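Local coordinates for adenylate cyclase-like protein (Chlamydia trachomatis, PDB 3GQS) that is of unknown function as a whole, this piece being its forkhead-associated (FHA) domain, a fold that in relatives recognises phosphothreonine peptides, at residues Lys68-Arg76 with Ala86-Thr94; Ser3-Ala11 with Gly16-Gly24. All blocks are in the same frame, centred on the assembly; numbering follows the deposited sequence.

Contact 1: Lys68-Arg76 with Ala86-Thr94; sequences KNGVIVEGR and ANQVVALGT
E74 and V89 are joined by two hydrogen bonds at the turn end of a short antiparallel ladder. The amide of E74 donates to V89 O at 2.9 Å, almost straight at 172°. The side chain of E74 returns the bond. CB leads to CG, which lies beside the backbone N (chi1 -61°) and rests on CB and CG of Q88, each 4.0 Å away. The chain then bends at chi2, and CD lies 4.1 Å from both Q88 CA and V89 N. At the tip, OE2 accepts from V89 N at 3.1 Å through its anti lone pair, in a more bent bond of 143°. The side chains of E74 and Q88 cross at about a right angle. E74 and G75 are the middle residues of a type I' turn, V73 to R76. Further along, I72 and A91 form a hydrogen-bonded pair, with A91 N to I72 O at 2.7 Å. Their CB atoms touch on one side of the sheet. V73 meets V90 on the other. There V71 CG2 also packs on L92 CD2 at 3.6 Å, the two side chains pointing the same way. Water 1 lies within bonding distance of G70 O and A91 O and can donate to either. N69 and G70 probably correspond to the Asn-Gly pair characteristic of FHA domains. N69 ND2 bonds to S44 O, and G70 O accepts from H49. Strand 90-92 runs between strands 72-73 and 95-102. V71, V90 and L92 face the second sheet, touching I62 of strand 60-64 or A50 of strand 50-54.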
loop_
_atom_site.group_PDB
_atom_site.type_symbol
_atom_site.label_atom_id
_atom_site.label_comp_id
_atom_site.label_asym_id
_atom_site.label_seq_id
_atom_site.Cartn_x
_atom_site.Cartn_y
_atom_site.Cartn_z
ATOM N N LYS A 68 6.251 5.017 -11.334
ATOM C CA LYS A 68 6.831 4.554 -12.618
ATOM C C LYS A 68 6.046 3.352 -13.204
ATOM O O LYS A 68 5.648 3.367 -14.360
ATOM C CB LYS A 68 8.311 4.200 -12.408
ATOM C CG LYS A 68 9.192 4.343 -13.629
ATOM C CD LYS A 68 10.242 3.216 -13.679
ATOM C CE LYS A 68 11.207 3.426 -14.815
ATOM N NZ LYS A 68 12.047 4.647 -14.593
ATOM N N ASN A 69 5.772 2.370 -12.349
ATOM C CA ASN A 69 5.211 1.044 -12.697
ATOM C C ASN A 69 3.714 0.848 -12.378
ATOM O O ASN A 69 3.131 -0.203 -12.674
ATOM C CB ASN A 69 5.987 -0.031 -11.910
ATOM C CG ASN A 69 7.432 -0.191 -12.407
ATOM O OD1 ASN A 69 7.710 -0.070 -13.600
ATOM N ND2 ASN A 69 8.352 -0.446 -11.489
ATOM N N GLY A 70 3.120 1.822 -11.709
ATOM C CA GLY A 70 1.682 1.793 -11.459
ATOM C C GLY A 70 1.351 1.052 -10.189
ATOM O O GLY A 70 2.215 0.517 -9.505
ATOM N N VAL A 71 0.073 1.040 -9.868
ATOM C CA VAL A 71 -0.440 0.352 -8.685
ATOM C C VAL A 71 -1.480 -0.644 -9.172
ATOM O O VAL A 71 -2.470 -0.249 -9.790
ATOM C CB VAL A 71 -1.052 1.329 -7.675
ATOM C CG1 VAL A 71 -1.778 0.544 -6.576
ATOM C CG2 VAL A 71 0.022 2.235 -7.075
ATOM N N ILE A 72 -1.203 -1.926 -8.947
ATOM C CA ILE A 72 -2.039 -3.035 -9.440
ATOM C C ILE A 72 -2.762 -3.648 -8.265
ATOM O O ILE A 72 -2.125 -4.061 -7.293
ATOM C CB ILE A 72 -1.225 -4.188 -10.103
ATOM C CG1 ILE A 72 -0.524 -3.711 -11.371
ATOM C CG2 ILE A 72 -2.140 -5.397 -10.449
ATOM C CD1 ILE A 72 -0.293 -4.830 -12.372
ATOM N N VAL A 73 -4.094 -3.679 -8.343
ATOM C CA VAL A 73 -4.897 -4.371 -7.327
ATOM C C VAL A 73 -5.567 -5.574 -8.019
ATOM O O VAL A 73 -6.240 -5.445 -9.055
ATOM C CB VAL A 73 -5.928 -3.434 -6.583
ATOM C CG1 VAL A 73 -6.609 -4.188 -5.420
ATOM C CG2 VAL A 73 -5.235 -2.195 -6.034
ATOM N N GLU A 74 -5.329 -6.750 -7.459
ATOM C CA GLU A 74 -5.949 -7.999 -7.943
ATOM C C GLU A 74 -5.975 -8.019 -9.456
ATOM O O GLU A 74 -7.046 -8.148 -10.087
ATOM C CB GLU A 74 -7.377 -8.096 -7.416
ATOM C CG GLU A 74 -7.503 -8.134 -5.905
ATOM C CD GLU A 74 -7.709 -9.531 -5.362
ATOM O OE1 GLU A 74 -8.612 -10.198 -5.862
ATOM O OE2 GLU A 74 -6.976 -9.957 -4.443
ATOM N N GLY A 75 -4.809 -7.820 -10.049
ATOM C CA GLY A 75 -4.697 -7.868 -11.517
ATOM C C GLY A 75 -5.108 -6.655 -12.333
ATOM O O GLY A 75 -5.031 -6.710 -13.553
ATOM N N ARG A 76 -5.544 -5.563 -11.710
ATOM C CA ARG A 76 -5.932 -4.366 -12.493
ATOM C C ARG A 76 -5.182 -3.099 -12.066
ATOM O O ARG A 76 -5.075 -2.805 -10.889
ATOM C CB ARG A 76 -7.453 -4.152 -12.483
ATOM C CG ARG A 76 -7.986 -3.269 -11.382
ATOM C CD ARG A 76 -9.468 -3.513 -11.063
ATOM N NE ARG A 76 -9.668 -3.231 -9.630
ATOM C CZ ARG A 76 -9.660 -4.140 -8.645
ATOM N NH1 ARG A 76 -9.820 -3.738 -7.390
ATOM N NH2 ARG A 76 -9.517 -5.447 -8.893
ATOM N N ALA A 86 -9.982 -5.327 2.566
ATOM C CA ALA A 86 -9.230 -6.365 3.267
ATOM C C ALA A 86 -9.012 -7.570 2.300
ATOM O O ALA A 86 -9.838 -7.857 1.455
ATOM C CB ALA A 86 -9.959 -6.800 4.572
ATOM N N ASN A 87 -7.846 -8.185 2.409
ATOM C CA ASN A 87 -7.494 -9.453 1.732
ATOM C C ASN A 87 -7.234 -9.334 0.226
ATOM O O ASN A 87 -7.148 -10.337 -0.455
ATOM C CB ASN A 87 -8.555 -10.558 1.988
ATOM C CG ASN A 87 -8.940 -10.708 3.457
ATOM O OD1 ASN A 87 -10.034 -11.180 3.759
ATOM N ND2 ASN A 87 -8.067 -10.319 4.357
ATOM N N GLN A 88 -7.098 -8.112 -0.282
ATOM C CA GLN A 88 -6.845 -7.872 -1.714
ATOM C C GLN A 88 -5.340 -7.656 -2.004
ATOM O O GLN A 88 -4.768 -6.714 -1.525
ATOM C CB GLN A 88 -7.608 -6.616 -2.185
ATOM C CG GLN A 88 -9.098 -6.783 -2.473
ATOM C CD GLN A 88 -9.696 -5.535 -3.137
ATOM O OE1 GLN A 88 -9.578 -4.418 -2.621
ATOM N NE2 GLN A 88 -10.331 -5.719 -4.290
ATOM N N VAL A 89 -4.712 -8.524 -2.798
ATOM C CA VAL A 89 -3.297 -8.336 -3.180
ATOM C C VAL A 89 -3.080 -7.040 -4.015
ATOM O O VAL A 89 -3.730 -6.811 -5.019
ATOM C CB VAL A 89 -2.698 -9.546 -3.945
ATOM C CG1 VAL A 89 -1.214 -9.314 -4.235
ATOM C CG2 VAL A 89 -2.896 -10.877 -3.148
ATOM N N VAL A 90 -2.183 -6.198 -3.525
ATOM C CA VAL A 90 -1.654 -5.038 -4.238
ATOM C C VAL A 90 -0.201 -5.297 -4.688
ATOM O O VAL A 90 0.649 -5.650 -3.876
ATOM C CB VAL A 90 -1.642 -3.753 -3.364
ATOM C CG1 VAL A 90 -1.140 -2.587 -4.196
ATOM C CG2 VAL A 90 -3.065 -3.443 -2.793
ATOM N N ALA A 91 0.051 -5.090 -5.975
ATOM C CA ALA A 91 1.386 -5.177 -6.577
ATOM C C ALA A 91 1.970 -3.751 -6.850
ATOM O O ALA A 91 1.364 -2.941 -7.547
ATOM C CB ALA A 91 1.310 -5.962 -7.884
ATOM N N LEU A 92 3.151 -3.513 -6.288
ATOM C CA LEU A 92 3.968 -2.311 -6.552
ATOM C C LEU A 92 5.320 -2.783 -7.046
ATOM O O LEU A 92 6.109 -3.255 -6.262
ATOM C CB LEU A 92 4.179 -1.476 -5.286
ATOM C CG LEU A 92 2.929 -1.007 -4.522
ATOM C CD1 LEU A 92 3.360 -0.028 -3.410
ATOM C CD2 LEU A 92 1.933 -0.422 -5.495
ATOM N N GLY A 93 5.585 -2.628 -8.329
ATOM C CA GLY A 93 6.798 -3.145 -8.906
ATOM C C GLY A 93 6.689 -4.657 -8.774
ATOM O O GLY A 93 5.686 -5.246 -9.150
ATOM N N THR A 94 7.711 -5.259 -8.199
ATOM C CA THR A 94 7.751 -6.706 -7.999
ATOM C C THR A 94 7.346 -7.047 -6.562
ATOM O O THR A 94 7.333 -8.206 -6.169
ATOM C CB THR A 94 9.148 -7.248 -8.277
ATOM O OG1 THR A 94 10.048 -6.668 -7.335
ATOM C CG2 THR A 94 9.599 -6.889 -9.675
HETATM O O HOH W 1 2.638 -2.159 -9.965
#

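Contact 2: Ser3-Ala11 with Gly16-Gly24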
loop_
_atom_site.group_PDB
_atom_site.type_symbol
_atom_site.label_atom_id
_atom_site.label_comp_id
_atom_site.label_asym_id
_atom_site.label_seq_id
_atom_site.Cartn_x
_atom_site.Cartn_y
_atom_site.Cartn_z
ATOM N N SER A 3 -12.414 -1.398 14.021
ATOM C CA SER A 3 -11.597 -2.550 13.475
ATOM C C SER A 3 -10.140 -2.153 13.117
ATOM O O SER A 3 -9.846 -1.005 12.845
ATOM C CB SER A 3 -12.306 -3.199 12.284
ATOM O OG SER A 3 -12.057 -2.511 11.067
ATOM N N ARG A 4 -9.266 -3.149 13.085
ATOM C CA ARG A 4 -7.796 -2.975 13.071
ATOM C C ARG A 4 -7.135 -3.462 11.770
ATOM O O ARG A 4 -7.106 -4.657 11.499
ATOM C CB ARG A 4 -7.248 -3.764 14.258
ATOM C CG ARG A 4 -5.829 -3.564 14.576
ATOM C CD ARG A 4 -5.347 -4.575 15.599
ATOM N NE ARG A 4 -3.921 -4.398 15.861
ATOM C CZ ARG A 4 -3.397 -3.437 16.620
ATOM N NH1 ARG A 4 -2.090 -3.395 16.781
ATOM N NH2 ARG A 4 -4.177 -2.542 17.255
ATOM N N PHE A 5 -6.605 -2.539 10.977
ATOM C CA PHE A 5 -5.954 -2.889 9.696
ATOM C C PHE A 5 -4.445 -2.984 9.843
ATOM O O PHE A 5 -3.842 -2.180 10.526
ATOM C CB PHE A 5 -6.198 -1.850 8.598
ATOM C CG PHE A 5 -7.632 -1.747 8.140
ATOM C CD1 PHE A 5 -8.118 -2.580 7.126
ATOM C CD2 PHE A 5 -8.492 -0.773 8.691
ATOM C CE1 PHE A 5 -9.465 -2.476 6.682
ATOM C CE2 PHE A 5 -9.801 -0.656 8.256
ATOM C CZ PHE A 5 -10.297 -1.511 7.246
ATOM N N LEU A 6 -3.857 -3.917 9.110
ATOM C CA LEU A 6 -2.400 -4.056 9.053
ATOM C C LEU A 6 -1.978 -4.252 7.613
ATOM O O LEU A 6 -2.658 -4.904 6.851
ATOM C CB LEU A 6 -1.895 -5.216 9.954
ATOM C CG LEU A 6 -2.006 -4.982 11.468
ATOM C CD1 LEU A 6 -3.204 -5.786 12.084
ATOM C CD2 LEU A 6 -0.673 -5.297 12.165
ATOM N N LEU A 7 -0.850 -3.683 7.241
ATOM C CA LEU A 7 -0.350 -3.870 5.923
ATOM C C LEU A 7 0.695 -4.991 6.051
ATOM O O LEU A 7 1.633 -4.871 6.823
ATOM C CB LEU A 7 0.268 -2.569 5.364
ATOM C CG LEU A 7 0.809 -2.663 3.916
ATOM C CD1 LEU A 7 0.811 -1.370 3.183
ATOM C CD2 LEU A 7 2.190 -3.186 3.901
ATOM N N LYS A 8 0.509 -6.094 5.361
ATOM C CA LYS A 8 1.608 -7.098 5.380
ATOM C C LYS A 8 2.268 -7.229 4.003
ATOM O O LYS A 8 1.601 -7.396 3.002
ATOM C CB LYS A 8 1.223 -8.442 6.007
ATOM C CG LYS A 8 0.057 -9.113 5.485
ATOM C CD LYS A 8 -0.098 -10.563 6.058
ATOM C CE LYS A 8 -0.329 -10.611 7.592
ATOM N NZ LYS A 8 -0.575 -11.995 8.140
ATOM N N VAL A 9 3.568 -7.124 3.977
ATOM C CA VAL A 9 4.356 -7.403 2.752
ATOM C C VAL A 9 4.546 -8.929 2.536
ATOM O O VAL A 9 5.030 -9.616 3.424
ATOM C CB VAL A 9 5.709 -6.784 2.847
ATOM C CG1 VAL A 9 6.602 -7.152 1.563
ATOM C CG2 VAL A 9 5.601 -5.278 3.057
ATOM N N LEU A 10 4.159 -9.401 1.351
ATOM C CA LEU A 10 4.108 -10.819 0.980
ATOM C C LEU A 10 5.378 -11.325 0.300
ATOM O O LEU A 10 5.700 -12.514 0.423
ATOM C CB LEU A 10 2.923 -11.102 0.048
ATOM C CG LEU A 10 1.550 -10.702 0.637
ATOM C CD1 LEU A 10 0.379 -10.742 -0.366
ATOM C CD2 LEU A 10 1.272 -11.529 1.899
ATOM N N ALA A 11 6.078 -10.427 -0.404
ATOM C CA ALA A 11 7.204 -10.814 -1.297
ATOM C C ALA A 11 7.638 -9.626 -2.123
ATOM O O ALA A 11 7.022 -8.574 -1.984
ATOM C CB ALA A 11 6.818 -12.022 -2.249
ATOM N N GLY A 16 7.488 -10.495 4.966
ATOM C CA GLY A 16 7.280 -10.614 6.413
ATOM C C GLY A 16 6.760 -9.316 7.048
ATOM O O GLY A 16 5.834 -9.354 7.896
ATOM N N ALA A 17 7.321 -8.171 6.622
ATOM C CA ALA A 17 7.029 -6.868 7.261
ATOM C C ALA A 17 5.509 -6.705 7.538
ATOM O O ALA A 17 4.699 -7.014 6.667
ATOM C CB ALA A 17 7.562 -5.714 6.396
ATOM N N GLU A 18 5.148 -6.249 8.738
ATOM C CA GLU A 18 3.726 -5.939 9.059
ATOM C C GLU A 18 3.546 -4.683 9.940
ATOM O O GLU A 18 4.168 -4.547 10.966
ATOM C CB GLU A 18 3.073 -7.154 9.674
ATOM C CG GLU A 18 1.546 -7.110 9.841
ATOM C CD GLU A 18 0.983 -8.505 10.163
ATOM O OE1 GLU A 18 1.821 -9.441 10.316
ATOM O OE2 GLU A 18 -0.265 -8.668 10.271
ATOM N N PHE A 19 2.667 -3.792 9.484
ATOM C CA PHE A 19 2.510 -2.438 10.068
ATOM C C PHE A 19 1.032 -2.075 10.282
ATOM O O PHE A 19 0.226 -2.138 9.374
ATOM C CB PHE A 19 3.177 -1.390 9.173
ATOM C CG PHE A 19 3.559 -0.090 9.895
ATOM C CD1 PHE A 19 4.281 -0.116 11.076
ATOM C CD2 PHE A 19 3.217 1.141 9.353
ATOM C CE1 PHE A 19 4.647 1.051 11.719
ATOM C CE2 PHE A 19 3.575 2.316 9.984
ATOM C CZ PHE A 19 4.291 2.274 11.174
ATOM N N HIS A 20 0.694 -1.707 11.511
ATOM C CA HIS A 20 -0.665 -1.261 11.868
ATOM C C HIS A 20 -0.901 0.078 11.219
ATOM O O HIS A 20 -0.122 0.975 11.372
ATOM C CB HIS A 20 -0.787 -1.146 13.371
ATOM C CG HIS A 20 -2.082 -0.598 13.856
ATOM N ND1 HIS A 20 -2.173 0.128 15.027
ATOM C CD2 HIS A 20 -3.348 -0.709 13.386
ATOM C CE1 HIS A 20 -3.435 0.460 15.246
ATOM N NE2 HIS A 20 -4.172 -0.041 14.272
ATOM N N LEU A 21 -1.934 0.143 10.415
ATOM C CA LEU A 21 -2.297 1.355 9.699
ATOM C C LEU A 21 -3.511 1.946 10.459
ATOM O O LEU A 21 -4.587 1.344 10.536
ATOM C CB LEU A 21 -2.643 1.048 8.233
ATOM C CG LEU A 21 -1.528 0.447 7.349
ATOM C CD1 LEU A 21 -2.027 0.272 5.919
ATOM C CD2 LEU A 21 -0.281 1.253 7.374
ATOM N N ASP A 22 -3.296 3.109 11.022
ATOM C CA ASP A 22 -4.263 3.731 12.019
ATOM C C ASP A 22 -5.458 4.296 11.308
ATOM O O ASP A 22 -5.343 4.789 10.176
ATOM C CB ASP A 22 -3.576 4.840 12.815
ATOM C CG ASP A 22 -2.598 4.315 13.870
ATOM O OD1 ASP A 22 -2.813 3.206 14.377
ATOM O OD2 ASP A 22 -1.618 5.011 14.250
ATOM N N SER A 23 -6.615 4.273 11.962
ATOM C CA SER A 23 -7.818 4.829 11.349
ATOM C C SER A 23 -7.687 6.363 11.311
ATOM O O SER A 23 -7.209 7.011 12.269
ATOM C CB SER A 23 -9.096 4.361 12.069
ATOM O OG SER A 23 -9.354 5.188 13.160
ATOM N N GLY A 24 -8.094 6.953 10.194
ATOM C CA GLY A 24 -7.912 8.419 9.998
ATOM C C GLY A 24 -6.494 8.828 9.578
ATOM O O GLY A 24 -6.145 10.006 9.567
HETATM O O HOH W 2 -6.742 0.464 12.061
HETATM O O HOH W 3 -1.828 -10.551 10.397
#
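R4 and H20 stack on one face of an antiparallel beta hairpin, strands 4-9 and 18-21, a hairpin whose strand 18-21 is the outermost strand of one sheet of the FHA beta sandwich. The guanidinium lies nearly flat on the imidazole, with centres 4.0 Å apart and planes 21° apart. The overlap is offset, and NH2 of R4 stands over CE1 of H20. R4 reaches it with a chain extended from CG to NE. H20 has CG anti to its backbone N (chi1 175°), and its ring turns an edge to the strand, with CD2 3.3 Å from F5 O in the ring plane. L6 comes next on this face. Its CD2 methyl meets CG of E18 at 3.7 Å, the two side chains crossing obliquely. K8 and E18 lie side by side and point the same way. K8 CE is against the carboxylate, but NZ stays 4.0 Å from OE2 of E18, a long salt bridge. Water 3 joins the same two atoms. The other face is apolar. L7 CB packs on L21 CD1 at 3.7 Å, and both side chains reach I52 and I38 of the second sheet. The backbone ladder between the faces is regular in its middle. L7 and F19 exchange two bonds, V9 N donates to A17 O, and G16 N to V9 O near the turn. At the far end L21 N donates to F5 O. Beside it, water 2 bridges the strands, accepting from F5 N at 3.2 Å and donating to L21 O at 2.8 Å.

In the fold
In sequence, both segments of contact 2 come first. The centres of the two contacts are about 15 Å apart, with the middle of the domain between them. Both belong to the same six-stranded antiparallel sheet. Contact 2 pairs strand 18-21, at one edge, with strand 4-9. Contact 1 pairs strands 90-92 and 72-73 toward the other edge. Strand 95-102 lies between and bonds to both 4-9 and 90-92. The two contacts meet directly where V89 CG2 packs on L10 CD1, 4.3 Å apart. The N-terminal hairpin and the later strands thus build one layer of the sandwich. In related FHA domains, loops like the one at N69 contact the phosphopeptide.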